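Local coordinates for protein virulence factor (Pectobacterium carotovorum, PDB 2W3Y) that is an S-palmitoylated virulence factor that binds to lipid vesicles and probably acts at membranes during infection of the fruit fly, at residues 40-45 / 92-97. Sequence-based numbering, arbitrary orientation.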
ATOM      1  N   GLY A  40      11.022  -6.143 -10.982  1.00 21.12           N
ATOM      2  CA  GLY A  40      10.258  -5.057 -10.389  1.00 19.98           C
ATOM      3  C   GLY A  40      10.205  -5.158  -8.870  1.00 19.35           C
ATOM      4  O   GLY A  40      10.730  -6.096  -8.276  1.00 18.56           O
ATOM      5  N   ALA A  41       9.573  -4.178  -8.236  1.00 19.16           N
ATOM      6  CA  ALA A  41       9.500  -4.166  -6.784  1.00 18.77           C
ATOM      7  C   ALA A  41       8.068  -3.846  -6.348  1.00 18.32           C
ATOM      8  O   ALA A  41       7.374  -3.096  -7.030  1.00 18.62           O
ATOM      9  CB  ALA A  41      10.475  -3.127  -6.218  1.00 17.98           C
ATOM     10  N   VAL A  42       7.638  -4.415  -5.225  1.00 18.28           N
ATOM     11  CA  VAL A  42       6.386  -4.027  -4.572  1.00 18.51           C
ATOM     12  C   VAL A  42       6.771  -3.570  -3.174  1.00 18.49           C
ATOM     13  O   VAL A  42       7.342  -4.352  -2.418  1.00 18.06           O
ATOM     14  CB  VAL A  42       5.398  -5.225  -4.408  1.00 19.76           C
ATOM     15  CG1 VAL A  42       4.080  -4.738  -3.808  1.00 18.82           C
ATOM     16  CG2 VAL A  42       5.186  -5.952  -5.723  1.00 20.86           C
ATOM     17  N   GLN A  43       6.450  -2.323  -2.843  1.00 18.51           N
ATOM     18  CA  GLN A  43       6.755  -1.746  -1.555  1.00 19.74           C
ATOM     19  C   GLN A  43       5.534  -2.028  -0.667  1.00 18.93           C
ATOM     20  O   GLN A  43       4.495  -1.471  -0.885  1.00 19.34           O
ATOM     21  CB  GLN A  43       6.960  -0.237  -1.750  1.00 19.57           C
ATOM     22  CG  GLN A  43       7.734   0.455  -0.686  1.00 24.11           C
ATOM     23  CD  GLN A  43       9.198   0.419  -0.967  1.00 26.79           C
ATOM     24  OE1 GLN A  43       9.698   1.124  -1.865  1.00 24.80           O
ATOM     25  NE2 GLN A  43       9.914  -0.419  -0.211  1.00 26.10           N
ATOM     26  N   TYR A  44       5.658  -2.926   0.301  1.00 19.72           N
ATOM     27  CA  TYR A  44       4.549  -3.234   1.215  1.00 19.63           C
ATOM     28  C   TYR A  44       4.578  -2.301   2.420  1.00 20.28           C
ATOM     29  O   TYR A  44       5.571  -2.268   3.136  1.00 20.90           O
ATOM     30  CB  TYR A  44       4.637  -4.690   1.675  1.00 19.44           C
ATOM     31  CG  TYR A  44       4.427  -5.723   0.595  1.00 19.30           C
ATOM     32  CD1 TYR A  44       3.140  -5.975   0.080  1.00 19.30           C
ATOM     33  CD2 TYR A  44       5.492  -6.471   0.110  1.00 17.98           C
ATOM     34  CE1 TYR A  44       2.928  -6.938  -0.889  1.00 18.77           C
ATOM     35  CE2 TYR A  44       5.285  -7.451  -0.890  1.00 20.78           C
ATOM     36  CZ  TYR A  44       3.999  -7.654  -1.377  1.00 19.15           C
ATOM     37  OH  TYR A  44       3.775  -8.610  -2.326  1.00 19.82           O
ATOM     38  N   GLN A  45       3.515  -1.527   2.650  1.00 20.10           N
ATOM     39  CA  GLN A  45       3.564  -0.485   3.693  1.00 19.86           C
ATOM     40  C   GLN A  45       2.279  -0.372   4.532  1.00 20.72           C
ATOM     41  O   GLN A  45       1.183  -0.682   4.062  1.00 21.03           O
ATOM     42  CB  GLN A  45       3.864   0.896   3.077  1.00 18.68           C
ATOM     43  CG  GLN A  45       4.978   0.900   2.039  1.00 19.02           C
ATOM     44  CD  GLN A  45       6.339   1.153   2.650  1.00 18.94           C
ATOM     45  OE1 GLN A  45       6.649   2.287   3.014  1.00 21.66           O
ATOM     46  NE2 GLN A  45       7.153   0.102   2.781  1.00 17.84           N
ATOM     47  N   ASP A  92      -1.848  -3.866 -14.042  1.00 26.27           N
ATOM     48  CA  ASP A  92      -3.185  -4.226 -14.518  1.00 27.81           C
ATOM     49  C   ASP A  92      -3.729  -5.501 -13.857  1.00 26.34           C
ATOM     50  O   ASP A  92      -4.925  -5.615 -13.643  1.00 26.81           O
ATOM     51  CB  ASP A  92      -3.248  -4.288 -16.055  1.00 28.87           C
ATOM     52  CG  ASP A  92      -3.268  -2.885 -16.707  1.00 33.83           C
ATOM     53  OD1 ASP A  92      -2.681  -2.732 -17.814  1.00 39.61           O
ATOM     54  OD2 ASP A  92      -3.874  -1.932 -16.133  1.00 39.31           O
ATOM     55  N   ILE A  93      -2.852  -6.443 -13.515  1.00 25.91           N
ATOM     56  CA  ILE A  93      -3.259  -7.664 -12.779  1.00 24.43           C
ATOM     57  C   ILE A  93      -3.643  -7.381 -11.314  1.00 23.52           C
ATOM     58  O   ILE A  93      -4.636  -7.932 -10.801  1.00 23.37           O
ATOM     59  CB  ILE A  93      -2.185  -8.766 -12.881  1.00 25.09           C
ATOM     60  CG1 ILE A  93      -1.982  -9.171 -14.354  1.00 25.70           C
ATOM     61  CG2 ILE A  93      -2.555  -9.963 -12.000  1.00 24.97           C
ATOM     62  CD1 ILE A  93      -0.758 -10.028 -14.609  1.00 28.01           C
ATOM     63  N   TRP A  94      -2.856  -6.530 -10.651  1.00 23.05           N
ATOM     64  CA  TRP A  94      -3.207  -5.969  -9.328  1.00 22.58           C
ATOM     65  C   TRP A  94      -4.553  -5.228  -9.347  1.00 23.51           C
ATOM     66  O   TRP A  94      -5.369  -5.364  -8.428  1.00 22.84           O
ATOM     67  CB  TRP A  94      -2.089  -5.024  -8.831  1.00 22.06           C
ATOM     68  CG  TRP A  94      -0.810  -5.737  -8.438  1.00 20.67           C
ATOM     69  CD1 TRP A  94       0.180  -6.170  -9.278  1.00 20.70           C
ATOM     70  CD2 TRP A  94      -0.388  -6.090  -7.109  1.00 21.00           C
ATOM     71  NE1 TRP A  94       1.185  -6.779  -8.553  1.00 22.02           N
ATOM     72  CE2 TRP A  94       0.860  -6.746  -7.223  1.00 21.50           C
ATOM     73  CE3 TRP A  94      -0.954  -5.928  -5.835  1.00 21.24           C
ATOM     74  CZ2 TRP A  94       1.564  -7.242  -6.104  1.00 20.46           C
ATOM     75  CZ3 TRP A  94      -0.257  -6.416  -4.725  1.00 20.95           C
ATOM     76  CH2 TRP A  94       0.993  -7.059  -4.872  1.00 20.70           C
ATOM     77  N   LYS A  95      -4.790  -4.432 -10.395  1.00 24.21           N
ATOM     78  CA  LYS A  95      -6.066  -3.731 -10.520  1.00 26.06           C
ATOM     79  C   LYS A  95      -7.266  -4.696 -10.694  1.00 25.86           C
ATOM     80  O   LYS A  95      -8.309  -4.509 -10.057  1.00 26.45           O
ATOM     81  CB  LYS A  95      -6.005  -2.684 -11.641  1.00 26.05           C
ATOM     82  CG  LYS A  95      -7.269  -1.825 -11.773  1.00 28.30           C
ATOM     83  CD  LYS A  95      -7.108  -0.750 -12.851  1.00 28.87           C
ATOM     84  CE  LYS A  95      -7.167  -1.345 -14.252  1.00 34.00           C
ATOM     85  NZ  LYS A  95      -6.956  -0.311 -15.334  1.00 38.38           N
ATOM     86  N   GLU A  96      -7.108  -5.718 -11.536  1.00 26.77           N
ATOM     87  CA  GLU A  96      -8.154  -6.750 -11.741  1.00 26.96           C
ATOM     88  C   GLU A  96      -8.572  -7.417 -10.417  1.00 26.61           C
ATOM     89  O   GLU A  96      -9.765  -7.610 -10.148  1.00 26.92           O
ATOM     90  CB  GLU A  96      -7.666  -7.804 -12.755  1.00 27.04           C
ATOM     91  CG  GLU A  96      -8.621  -9.009 -13.032  1.00 29.20           C
ATOM     92  CD  GLU A  96      -9.748  -8.702 -14.023  1.00 35.34           C
ATOM     93  OE1 GLU A  96      -9.931  -7.511 -14.400  1.00 38.37           O
ATOM     94  OE2 GLU A  96     -10.452  -9.660 -14.434  1.00 36.38           O
ATOM     95  N   VAL A  97      -7.585  -7.729  -9.583  1.00 26.08           N
ATOM     96  CA  VAL A  97      -7.814  -8.432  -8.309  1.00 25.27           C
ATOM     97  C   VAL A  97      -8.450  -7.496  -7.265  1.00 25.79           C
ATOM     98  O   VAL A  97      -9.384  -7.895  -6.551  1.00 25.10           O
ATOM     99  CB  VAL A  97      -6.499  -9.101  -7.796  1.00 25.49           C
ATOM    100  CG1 VAL A  97      -6.622  -9.565  -6.343  1.00 24.36           C
ATOM    101  CG2 VAL A  97      -6.079 -10.290  -8.713  1.00 25.22           C
TER
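Val42 and Trp94 face each other across 10.9 Å between their CA atoms, the nearest pair of CA atoms between the two segments, where helix 91-105 packs against strand 40-49 of the mixed sheet in Evf's new fold, which combines helices and strands. So wide a gap calls for a large side chain, and tryptophan supplies it, the six-membered end of its indole arriving at the strand. Both Val42 methyls meet that end: CG1, anti to the backbone N (chi1 -176°), lies 4.0 Å from Trp94 CH2, and CG2 stands 3.9 Å from Trp94 CZ2. A beta-branched residue suits the strand and gives the indole a broad apolar partner. Val42 CG1 also rests 3.8 Å above one face of the Tyr44 ring, toward its rim, so one methyl touches both aromatics, in the corner where they meet. The side chains of Tyr44 and Trp94 run at about a right angle to each other. The polar atoms of both aromatics have partners outside the two segments: Trp94 NE1 donates a hydrogen bond to the carbonyl O of Lys88, and the Tyr44 hydroxyl is hydrogen-bonded to Ser75 OG of helix 57-81 and to the carbonyl O of Val33. Anchored in this way, Tyr44 OH sits at the edge of the indole, near its plane, 4.1 Å from Trp94 CH2.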